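Side-chain contacts in cellulase (Xanthomonas axonopodis pv. citri, PDB 4W7W), which probably hydrolyses beta-1,4-glucosidic bonds of cellulose, as a family 5 glycoside hydrolase, and binds cello-oligosaccharides: residues D132-L137 against V147-M152; W72-P77 against Q85-L90; T191-W196 against Q249-W254. One frame throughout, in Å; residues are numbered along the deposited sequence.

Overall arrangement
All three contacts belong to one (beta/alpha)8 barrel of eight parallel strands. Along the chain they run interaction 2, interaction 1, interaction 3. Interactions 1 and 2 are neighbours, with centres about 13 Å apart. Q76 NE2 probably hydrogen-bonds D132 OD2, and Q76 and W72 pack on L133 of helix 127-141. Interaction 3 lies on the far side of the chain's centre from interaction 2, about 33 Å between centres, and about 24 Å from interaction 1. Interaction 1 ties a helix to a barrel strand. Interactions 2 and 3 join segments after strands 65-70 and 183-186 to outer helices. Interactions 1 and 2 thus share one patch of barrel wall, while the loop of interaction 3 carries H194 to the bound glycan.

Interaction 1: D132-L137 against V147-M152; sequences DLWRRL and VIFGLM
The indole of W134 is the flat group at the centre, with apolar carbons on both faces. L151 CD2 sits over one face. It lies 3.9 Å from the centroid of the five-membered ring and only 6° off its normal, a CH-pi contact. On the opposite face are L133 CD1 and L137 CD1, from the turns of W134's own helix. Each is offset toward the rim of the ring system. The indole is therefore enclosed between its own helix and the residue just after strand 147-150.

The polar corner of the ring is also held. W134 NE1 donates to L151 O at 3.0 Å, with an N-H...O angle of 151°. The donor lies in the carbonyl plane and uses a lone pair of the oxygen, while the acceptor is somewhat tilted from the indole plane. L151 thus meets the same ring with its side chain over a face and its carbonyl at NE1. This bond satisfies a buried N-H and restrains the indole's rotation.

The six-membered part points toward F149. W134 CZ3 is 3.6 Å from F149 CB, and the two side chains run past each other in opposite directions. The ring planes make an angle of 47°. The F149 side chain also touches A138 and F141 of helix 127-141. G150 brings its carbonyl close, with O 3.3 Å from W134 CZ2. T170 of helix 160-176 also touches both W134 and L151.

On the outer side of the helix, D132 forms salt bridges to R135 and R136. R135 NH2 to D132 OD1 is 2.9 Å. The buried contact is a helix-to-strand interface of the (beta/alpha)8 barrel, where helix 127-141 packs against the following strand, 147-150.

Interaction 2: W72-P77 against Q85-L90; sequences WERVQP and QAQLGL
Q87 reaches from helix 85-100 toward R74 and V75, and its bent side chain lies against their backbone and CB atoms. Its CG stands anti to the backbone N (chi1 -163°), and the bend at chi2 (75°) turns the amide along R74. There Q87 CD is 3.8 Å from R74 CB. Nearer the helix, Q87 CB comes to 3.4 Å from R74 O.

V75 meets the aliphatic part of the same glutamine. The two side chains cross at about a right angle, and Q87 CG is 4.0 Å from V75 CB. The contact across these segments is van der Waals in kind.

The polar ends are held elsewhere. Q87 OE1 is hydrogen-bonded to Y49 OH. The extended R74 chain leads away, and its guanidinium hydrogen-bonds to the carbonyls of A32, K38 and P40. These outside bonds fix both ends while the aliphatic parts pack together.

The short helix 72-75 follows barrel strand 65-70 and runs into the loop that leads to helix 85-100. A backbone hydrogen bond between V75 and D84, the residue before helix 85-100, also joins the two. On another side of the short helix, W72 and Q76 pack on L133 of helix 127-141.

Interaction 3: T191-W196 against Q249-W254; sequences TGAHSW and QGFTSW
W196 takes part in two edge-to-face pairs, offering its face to F251 and its edge to W254. The edge of F251 points at the indole face, with F251 CD1 3.5 Å from W196 CD2 and the planes at 77°. In the other pair the NE1 corner of W196 lies over the face of W254. W196 NE1 is 3.3 Å from W254 CD2, and those planes make 65°.

F251 and W254 come from the same helix. In each, CG lies anti to the backbone N, which sends both rings across to W196. W254 NE1 is hydrogen-bonded to E210 OE2, which helps fix the rotation of that indole.

A water joins the two backbones. It donates to A193 O at 2.8 Å and accepts from F251 N at 2.9 Å, where helix 243-258 is kinked and that N lacks a bond to the turn before. A193 CB packs beside F251 CB at 4.1 Å.

A193 and W196 begin and end a type I turn in the loop after strand 183-186. The CB of H194 points away from the helix; H194 stacks on Y231 and touches the bound sugar. Helix 205-209 packs on W196, and strand 219-226 touches A193 and F251.

Interaction 1: D132-L137 against V147-M152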
loop_
_atom_site.group_PDB
_atom_site.type_symbol
_atom_site.label_atom_id
_atom_site.label_comp_id
_atom_site.label_asym_id
_atom_site.label_seq_id
_atom_site.Cartn_x
_atom_site.Cartn_y
_atom_site.Cartn_z
ATOM N N ASP A 132 17.286 7.581 -3.851
ATOM C CA ASP A 132 18.335 6.582 -4.038
ATOM C C ASP A 132 17.818 5.165 -3.812
ATOM O O ASP A 132 18.117 4.247 -4.587
ATOM C CB ASP A 132 19.534 6.858 -3.131
ATOM C CG ASP A 132 20.637 5.846 -3.331
ATOM O OD1 ASP A 132 21.380 5.981 -4.337
ATOM O OD2 ASP A 132 20.775 4.929 -2.507
ATOM N N LEU A 133 17.034 4.983 -2.753
ATOM C CA LEU A 133 16.421 3.696 -2.487
ATOM C C LEU A 133 15.638 3.233 -3.718
ATOM O O LEU A 133 15.807 2.105 -4.198
ATOM C CB LEU A 133 15.528 3.805 -1.251
ATOM C CG LEU A 133 14.699 2.590 -0.822
ATOM C CD1 LEU A 133 13.474 2.341 -1.694
ATOM C CD2 LEU A 133 15.561 1.336 -0.706
ATOM N N TRP A 134 14.772 4.110 -4.234
ATOM C CA TRP A 134 13.928 3.709 -5.340
ATOM C C TRP A 134 14.660 3.575 -6.657
ATOM O O TRP A 134 14.287 2.760 -7.482
ATOM C CB TRP A 134 12.692 4.617 -5.438
ATOM C CG TRP A 134 11.609 4.170 -4.499
ATOM C CD1 TRP A 134 11.182 4.779 -3.365
ATOM C CD2 TRP A 134 10.909 2.931 -4.585
ATOM N NE1 TRP A 134 10.230 4.008 -2.747
ATOM C CE2 TRP A 134 10.051 2.863 -3.480
ATOM C CE3 TRP A 134 10.920 1.873 -5.497
ATOM C CZ2 TRP A 134 9.206 1.784 -3.265
ATOM C CZ3 TRP A 134 10.089 0.799 -5.277
ATOM C CH2 TRP A 134 9.242 0.753 -4.183
ATOM N N ARG A 135 15.717 4.359 -6.870
ATOM C CA ARG A 135 16.609 4.116 -8.005
ATOM C C ARG A 135 17.105 2.666 -7.984
ATOM O O ARG A 135 17.054 1.949 -8.993
ATOM C CB ARG A 135 17.800 5.070 -7.968
ATOM C CG ARG A 135 18.847 4.811 -9.042
ATOM C CD ARG A 135 20.045 5.750 -8.941
ATOM N NE ARG A 135 20.833 5.460 -7.754
ATOM C CZ ARG A 135 21.751 4.503 -7.668
ATOM N NH1 ARG A 135 22.029 3.750 -8.716
ATOM N NH2 ARG A 135 22.361 4.289 -6.504
ATOM N N ARG A 136 17.583 2.253 -6.824
ATOM C CA ARG A 136 18.155 0.920 -6.685
ATOM C C ARG A 136 17.102 -0.165 -6.883
ATOM O O ARG A 136 17.363 -1.156 -7.564
ATOM C CB ARG A 136 18.838 0.797 -5.341
ATOM C CG ARG A 136 20.065 1.674 -5.208
ATOM C CD ARG A 136 20.605 1.640 -3.804
ATOM N NE ARG A 136 21.751 2.515 -3.564
ATOM C CZ ARG A 136 23.007 2.162 -3.784
ATOM N NH1 ARG A 136 23.285 1.015 -4.374
ATOM N NH2 ARG A 136 23.985 2.987 -3.465
ATOM N N LEU A 137 15.926 -0.018 -6.281
ATOM C CA LEU A 137 14.872 -1.002 -6.490
ATOM C C LEU A 137 14.404 -1.018 -7.933
ATOM O O LEU A 137 14.166 -2.088 -8.499
ATOM C CB LEU A 137 13.688 -0.807 -5.548
ATOM C CG LEU A 137 13.969 -1.100 -4.077
ATOM C CD1 LEU A 137 12.708 -0.841 -3.265
ATOM C CD2 LEU A 137 14.441 -2.519 -3.855
ATOM N N VAL A 147 5.749 -6.204 -11.230
ATOM C CA VAL A 147 6.118 -5.410 -10.063
ATOM C C VAL A 147 5.568 -3.994 -10.146
ATOM O O VAL A 147 5.708 -3.324 -11.179
ATOM C CB VAL A 147 7.643 -5.399 -9.888
ATOM C CG1 VAL A 147 8.027 -4.519 -8.709
ATOM C CG2 VAL A 147 8.174 -6.807 -9.698
ATOM N N ILE A 148 4.956 -3.566 -9.043
ATOM C CA ILE A 148 4.413 -2.225 -8.867
ATOM C C ILE A 148 5.194 -1.574 -7.724
ATOM O O ILE A 148 5.492 -2.237 -6.715
ATOM C CB ILE A 148 2.901 -2.313 -8.541
ATOM C CG1 ILE A 148 2.134 -2.923 -9.719
ATOM C CG2 ILE A 148 2.346 -0.963 -8.165
ATOM C CD1 ILE A 148 0.726 -3.350 -9.385
ATOM N N PHE A 149 5.543 -0.292 -7.882
ATOM C CA PHE A 149 6.381 0.391 -6.887
ATOM C C PHE A 149 5.502 1.227 -5.944
ATOM O O PHE A 149 4.977 2.264 -6.335
ATOM C CB PHE A 149 7.407 1.281 -7.572
ATOM C CG PHE A 149 8.335 0.554 -8.512
ATOM C CD1 PHE A 149 8.766 -0.742 -8.296
ATOM C CD2 PHE A 149 8.837 1.215 -9.608
ATOM C CE1 PHE A 149 9.658 -1.349 -9.168
ATOM C CE2 PHE A 149 9.733 0.605 -10.486
ATOM C CZ PHE A 149 10.156 -0.673 -10.248
ATOM N N GLY A 150 5.356 0.766 -4.704
ATOM C CA GLY A 150 4.611 1.501 -3.673
ATOM C C GLY A 150 5.552 2.395 -2.894
ATOM O O GLY A 150 6.172 1.975 -1.910
ATOM N N LEU A 151 5.675 3.636 -3.343
ATOM C CA LEU A 151 6.747 4.519 -2.872
ATOM C C LEU A 151 6.917 4.628 -1.367
ATOM O O LEU A 151 8.040 4.673 -0.880
ATOM C CB LEU A 151 6.566 5.924 -3.429
ATOM C CG LEU A 151 6.569 6.050 -4.950
ATOM C CD1 LEU A 151 6.598 7.524 -5.318
ATOM C CD2 LEU A 151 7.728 5.268 -5.571
ATOM N N MET A 152 5.813 4.756 -0.627
ATOM C CA MET A 152 5.949 4.957 0.806
ATOM C C MET A 152 4.636 4.716 1.505
ATOM O O MET A 152 3.630 5.350 1.178
ATOM C CB MET A 152 6.371 6.398 1.112
ATOM C CG MET A 152 6.589 6.686 2.584
ATOM S SD MET A 152 7.856 5.677 3.376
ATOM C CE MET A 152 9.316 6.289 2.535
#

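Interaction 2: W72-P77 against Q85-L90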
loop_
_atom_site.group_PDB
_atom_site.type_symbol
_atom_site.label_atom_id
_atom_site.label_comp_id
_atom_site.label_asym_id
_atom_site.label_seq_id
_atom_site.Cartn_x
_atom_site.Cartn_y
_atom_site.Cartn_z
ATOM N N TRP A 72 12.430 -0.268 4.777
ATOM C CA TRP A 72 13.561 0.436 4.199
ATOM C C TRP A 72 14.863 0.051 4.899
ATOM O O TRP A 72 15.868 -0.233 4.259
ATOM C CB TRP A 72 13.273 1.940 4.297
ATOM C CG TRP A 72 14.194 2.843 3.553
ATOM C CD1 TRP A 72 15.325 2.517 2.855
ATOM C CD2 TRP A 72 14.063 4.261 3.477
ATOM N NE1 TRP A 72 15.909 3.657 2.359
ATOM C CE2 TRP A 72 15.146 4.739 2.713
ATOM C CE3 TRP A 72 13.137 5.173 3.994
ATOM C CZ2 TRP A 72 15.331 6.095 2.461
ATOM C CZ3 TRP A 72 13.330 6.519 3.764
ATOM C CH2 TRP A 72 14.416 6.966 2.997
ATOM N N GLU A 73 14.837 0.007 6.227
ATOM C CA GLU A 73 16.037 -0.278 7.001
ATOM C C GLU A 73 16.562 -1.685 6.795
ATOM O O GLU A 73 17.758 -1.931 7.000
ATOM C CB GLU A 73 15.768 -0.076 8.484
ATOM C CG GLU A 73 15.354 1.338 8.870
ATOM C CD GLU A 73 13.855 1.613 8.796
ATOM O OE1 GLU A 73 13.086 0.831 8.197
ATOM O OE2 GLU A 73 13.435 2.671 9.311
ATOM N N ARG A 74 15.671 -2.619 6.432
ATOM C CA ARG A 74 16.070 -3.998 6.208
ATOM C C ARG A 74 16.561 -4.229 4.785
ATOM O O ARG A 74 17.462 -5.059 4.590
ATOM C CB ARG A 74 14.932 -4.961 6.572
ATOM C CG ARG A 74 14.662 -4.955 8.063
ATOM C CD ARG A 74 13.560 -5.916 8.498
ATOM N NE ARG A 74 13.471 -5.911 9.956
ATOM C CZ ARG A 74 12.356 -6.002 10.673
ATOM N NH1 ARG A 74 11.172 -6.184 10.108
ATOM N NH2 ARG A 74 12.441 -5.918 11.994
ATOM N N VAL A 75 16.024 -3.496 3.800
ATOM C CA VAL A 75 16.509 -3.657 2.438
ATOM C C VAL A 75 17.714 -2.776 2.132
ATOM O O VAL A 75 18.473 -3.071 1.211
ATOM C CB VAL A 75 15.366 -3.441 1.418
ATOM C CG1 VAL A 75 15.099 -1.971 1.153
ATOM C CG2 VAL A 75 15.641 -4.189 0.127
ATOM N N GLN A 76 17.890 -1.693 2.889
ATOM C CA GLN A 76 18.997 -0.746 2.663
ATOM C C GLN A 76 19.507 -0.300 4.013
ATOM O O GLN A 76 19.069 0.724 4.526
ATOM C CB GLN A 76 18.555 0.452 1.811
ATOM C CG GLN A 76 19.734 1.271 1.318
ATOM C CD GLN A 76 19.329 2.523 0.545
ATOM O OE1 GLN A 76 18.295 3.141 0.823
ATOM N NE2 GLN A 76 20.124 2.902 -0.429
ATOM N N PRO A 77 20.450 -1.076 4.593
ATOM C CA PRO A 77 20.847 -0.834 5.982
ATOM C C PRO A 77 21.653 0.436 6.241
ATOM O O PRO A 77 21.815 0.819 7.397
ATOM C CB PRO A 77 21.669 -2.079 6.354
ATOM C CG PRO A 77 21.393 -3.088 5.315
ATOM C CD PRO A 77 20.912 -2.383 4.095
ATOM N N GLN A 85 21.545 -7.958 0.173
ATOM C CA GLN A 85 21.263 -9.012 -0.797
ATOM C C GLN A 85 20.329 -10.080 -0.250
ATOM O O GLN A 85 19.504 -10.611 -0.986
ATOM C CB GLN A 85 22.551 -9.626 -1.329
ATOM C CG GLN A 85 23.383 -8.639 -2.123
ATOM C CD GLN A 85 22.639 -8.032 -3.290
ATOM O OE1 GLN A 85 22.415 -6.810 -3.339
ATOM N NE2 GLN A 85 22.205 -8.866 -4.206
ATOM N N ALA A 86 20.428 -10.392 1.033
ATOM C CA ALA A 86 19.503 -11.372 1.616
ATOM C C ALA A 86 18.079 -10.842 1.583
ATOM O O ALA A 86 17.157 -11.580 1.237
ATOM C CB ALA A 86 19.899 -11.732 3.036
ATOM N N GLN A 87 17.889 -9.564 1.910
ATOM C CA GLN A 87 16.555 -9.005 1.894
ATOM C C GLN A 87 15.997 -8.953 0.471
ATOM O O GLN A 87 14.844 -9.281 0.229
ATOM C CB GLN A 87 16.531 -7.628 2.535
ATOM C CG GLN A 87 15.139 -7.170 2.928
ATOM C CD GLN A 87 14.529 -7.813 4.170
ATOM O OE1 GLN A 87 13.343 -7.632 4.416
ATOM N NE2 GLN A 87 15.313 -8.502 4.972
ATOM N N LEU A 88 16.843 -8.525 -0.465
ATOM C CA LEU A 88 16.447 -8.497 -1.856
ATOM C C LEU A 88 16.057 -9.895 -2.319
ATOM O O LEU A 88 15.094 -10.074 -3.065
ATOM C CB LEU A 88 17.581 -7.924 -2.682
ATOM C CG LEU A 88 17.326 -7.772 -4.161
ATOM C CD1 LEU A 88 16.143 -6.839 -4.402
ATOM C CD2 LEU A 88 18.604 -7.277 -4.812
ATOM N N GLY A 89 16.807 -10.895 -1.879
ATOM C CA GLY A 89 16.497 -12.264 -2.237
ATOM C C GLY A 89 15.133 -12.711 -1.747
ATOM O O GLY A 89 14.419 -13.411 -2.446
ATOM N N LEU A 90 14.766 -12.291 -0.540
ATOM C CA LEU A 90 13.456 -12.612 0.008
ATOM C C LEU A 90 12.361 -11.977 -0.828
ATOM O O LEU A 90 11.331 -12.601 -1.112
ATOM C CB LEU A 90 13.373 -12.167 1.469
ATOM C CG LEU A 90 14.209 -13.028 2.425
ATOM C CD1 LEU A 90 14.476 -12.304 3.733
ATOM C CD2 LEU A 90 13.527 -14.364 2.699
#

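Interaction 3: T191-W196 against Q249-W254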
loop_
_atom_site.group_PDB
_atom_site.type_symbol
_atom_site.label_atom_id
_atom_site.label_comp_id
_atom_site.label_asym_id
_atom_site.label_seq_id
_atom_site.Cartn_x
_atom_site.Cartn_y
_atom_site.Cartn_z
ATOM N N THR A 191 -1.962 9.369 4.045
ATOM C CA THR A 191 -2.610 9.222 2.757
ATOM C C THR A 191 -4.083 8.821 2.849
ATOM O O THR A 191 -4.607 8.065 2.045
ATOM C CB THR A 191 -1.738 8.362 1.799
ATOM O OG1 THR A 191 -2.021 8.769 0.469
ATOM C CG2 THR A 191 -1.839 6.831 1.960
ATOM N N GLY A 192 -4.788 9.394 3.813
ATOM C CA GLY A 192 -6.198 9.065 3.975
ATOM C C GLY A 192 -7.028 9.580 2.814
ATOM O O GLY A 192 -6.919 10.737 2.424
ATOM N N ALA A 193 -7.929 8.752 2.290
ATOM C CA ALA A 193 -8.820 9.252 1.245
ATOM C C ALA A 193 -9.690 10.377 1.787
ATOM O O ALA A 193 -9.903 11.391 1.135
ATOM C CB ALA A 193 -9.693 8.145 0.688
ATOM N N HIS A 194 -10.209 10.166 2.986
ATOM C CA HIS A 194 -11.141 11.096 3.609
ATOM C C HIS A 194 -10.632 12.530 3.718
ATOM O O HIS A 194 -11.423 13.460 3.622
ATOM C CB HIS A 194 -11.556 10.583 5.003
ATOM C CG HIS A 194 -10.414 10.459 5.959
ATOM N ND1 HIS A 194 -10.093 11.449 6.859
ATOM C CD2 HIS A 194 -9.454 9.506 6.088
ATOM C CE1 HIS A 194 -9.010 11.099 7.527
ATOM N NE2 HIS A 194 -8.614 9.916 7.089
ATOM N N SER A 195 -9.332 12.693 3.966
ATOM C CA SER A 195 -8.742 13.984 4.252
ATOM C C SER A 195 -7.980 14.555 3.069
ATOM O O SER A 195 -7.273 15.565 3.209
ATOM C CB SER A 195 -7.816 13.861 5.439
ATOM O OG SER A 195 -6.863 12.853 5.159
ATOM N N TRP A 196 -8.127 13.950 1.893
ATOM C CA TRP A 196 -7.332 14.309 0.726
ATOM C C TRP A 196 -7.414 15.796 0.394
ATOM O O TRP A 196 -6.423 16.386 -0.058
ATOM C CB TRP A 196 -7.790 13.489 -0.477
ATOM C CG TRP A 196 -6.831 13.462 -1.611
ATOM C CD1 TRP A 196 -6.926 14.116 -2.788
ATOM C CD2 TRP A 196 -5.620 12.703 -1.663
ATOM N NE1 TRP A 196 -5.855 13.819 -3.579
ATOM C CE2 TRP A 196 -5.035 12.948 -2.920
ATOM C CE3 TRP A 196 -4.993 11.809 -0.785
ATOM C CZ2 TRP A 196 -3.860 12.331 -3.331
ATOM C CZ3 TRP A 196 -3.827 11.205 -1.189
ATOM C CH2 TRP A 196 -3.273 11.471 -2.459
ATOM N N GLN A 249 -15.543 9.568 -1.755
ATOM C CA GLN A 249 -16.108 10.401 -2.817
ATOM C C GLN A 249 -15.214 11.575 -3.215
ATOM O O GLN A 249 -15.057 11.844 -4.400
ATOM C CB GLN A 249 -17.504 10.929 -2.451
ATOM C CG GLN A 249 -18.546 9.849 -2.466
ATOM C CD GLN A 249 -19.945 10.403 -2.406
ATOM O OE1 GLN A 249 -20.196 11.560 -2.773
ATOM N NE2 GLN A 249 -20.863 9.583 -1.988
ATOM N N GLY A 250 -14.692 12.324 -2.242
ATOM C CA GLY A 250 -13.896 13.506 -2.574
ATOM C C GLY A 250 -12.613 13.181 -3.334
ATOM O O GLY A 250 -12.267 13.846 -4.310
ATOM N N PHE A 251 -11.944 12.120 -2.886
ATOM C CA PHE A 251 -10.760 11.608 -3.553
ATOM C C PHE A 251 -11.091 11.115 -4.952
ATOM O O PHE A 251 -10.360 11.423 -5.901
ATOM C CB PHE A 251 -10.137 10.515 -2.683
ATOM C CG PHE A 251 -8.937 9.848 -3.287
ATOM C CD1 PHE A 251 -7.722 10.509 -3.400
ATOM C CD2 PHE A 251 -9.010 8.545 -3.745
ATOM C CE1 PHE A 251 -6.623 9.866 -3.939
ATOM C CE2 PHE A 251 -7.912 7.906 -4.290
ATOM C CZ PHE A 251 -6.716 8.572 -4.373
ATOM N N THR A 252 -12.188 10.372 -5.081
ATOM C CA THR A 252 -12.609 9.879 -6.388
ATOM C C THR A 252 -12.838 11.042 -7.351
ATOM O O THR A 252 -12.404 11.012 -8.509
ATOM C CB THR A 252 -13.880 9.029 -6.232
ATOM O OG1 THR A 252 -13.589 7.905 -5.398
ATOM C CG2 THR A 252 -14.413 8.535 -7.553
ATOM N N SER A 253 -13.497 12.095 -6.866
ATOM C CA SER A 253 -13.731 13.250 -7.718
ATOM C C SER A 253 -12.411 13.912 -8.128
ATOM O O SER A 253 -12.242 14.316 -9.269
ATOM C CB SER A 253 -14.632 14.278 -7.035
ATOM O OG SER A 253 -15.084 15.248 -7.962
ATOM N N TRP A 254 -11.484 14.034 -7.176
ATOM C CA TRP A 254 -10.178 14.624 -7.468
ATOM C C TRP A 254 -9.464 13.843 -8.569
ATOM O O TRP A 254 -8.874 14.429 -9.474
ATOM C CB TRP A 254 -9.346 14.678 -6.199
ATOM C CG TRP A 254 -8.001 15.274 -6.403
ATOM C CD1 TRP A 254 -7.692 16.603 -6.403
ATOM C CD2 TRP A 254 -6.774 14.577 -6.657
ATOM N NE1 TRP A 254 -6.350 16.772 -6.638
ATOM C CE2 TRP A 254 -5.763 15.543 -6.782
ATOM C CE3 TRP A 254 -6.426 13.229 -6.785
ATOM C CZ2 TRP A 254 -4.433 15.207 -7.030
ATOM C CZ3 TRP A 254 -5.102 12.905 -7.022
ATOM C CH2 TRP A 254 -4.127 13.885 -7.135
HETATM O O HOH W 1 -12.365 11.805 -0.082
#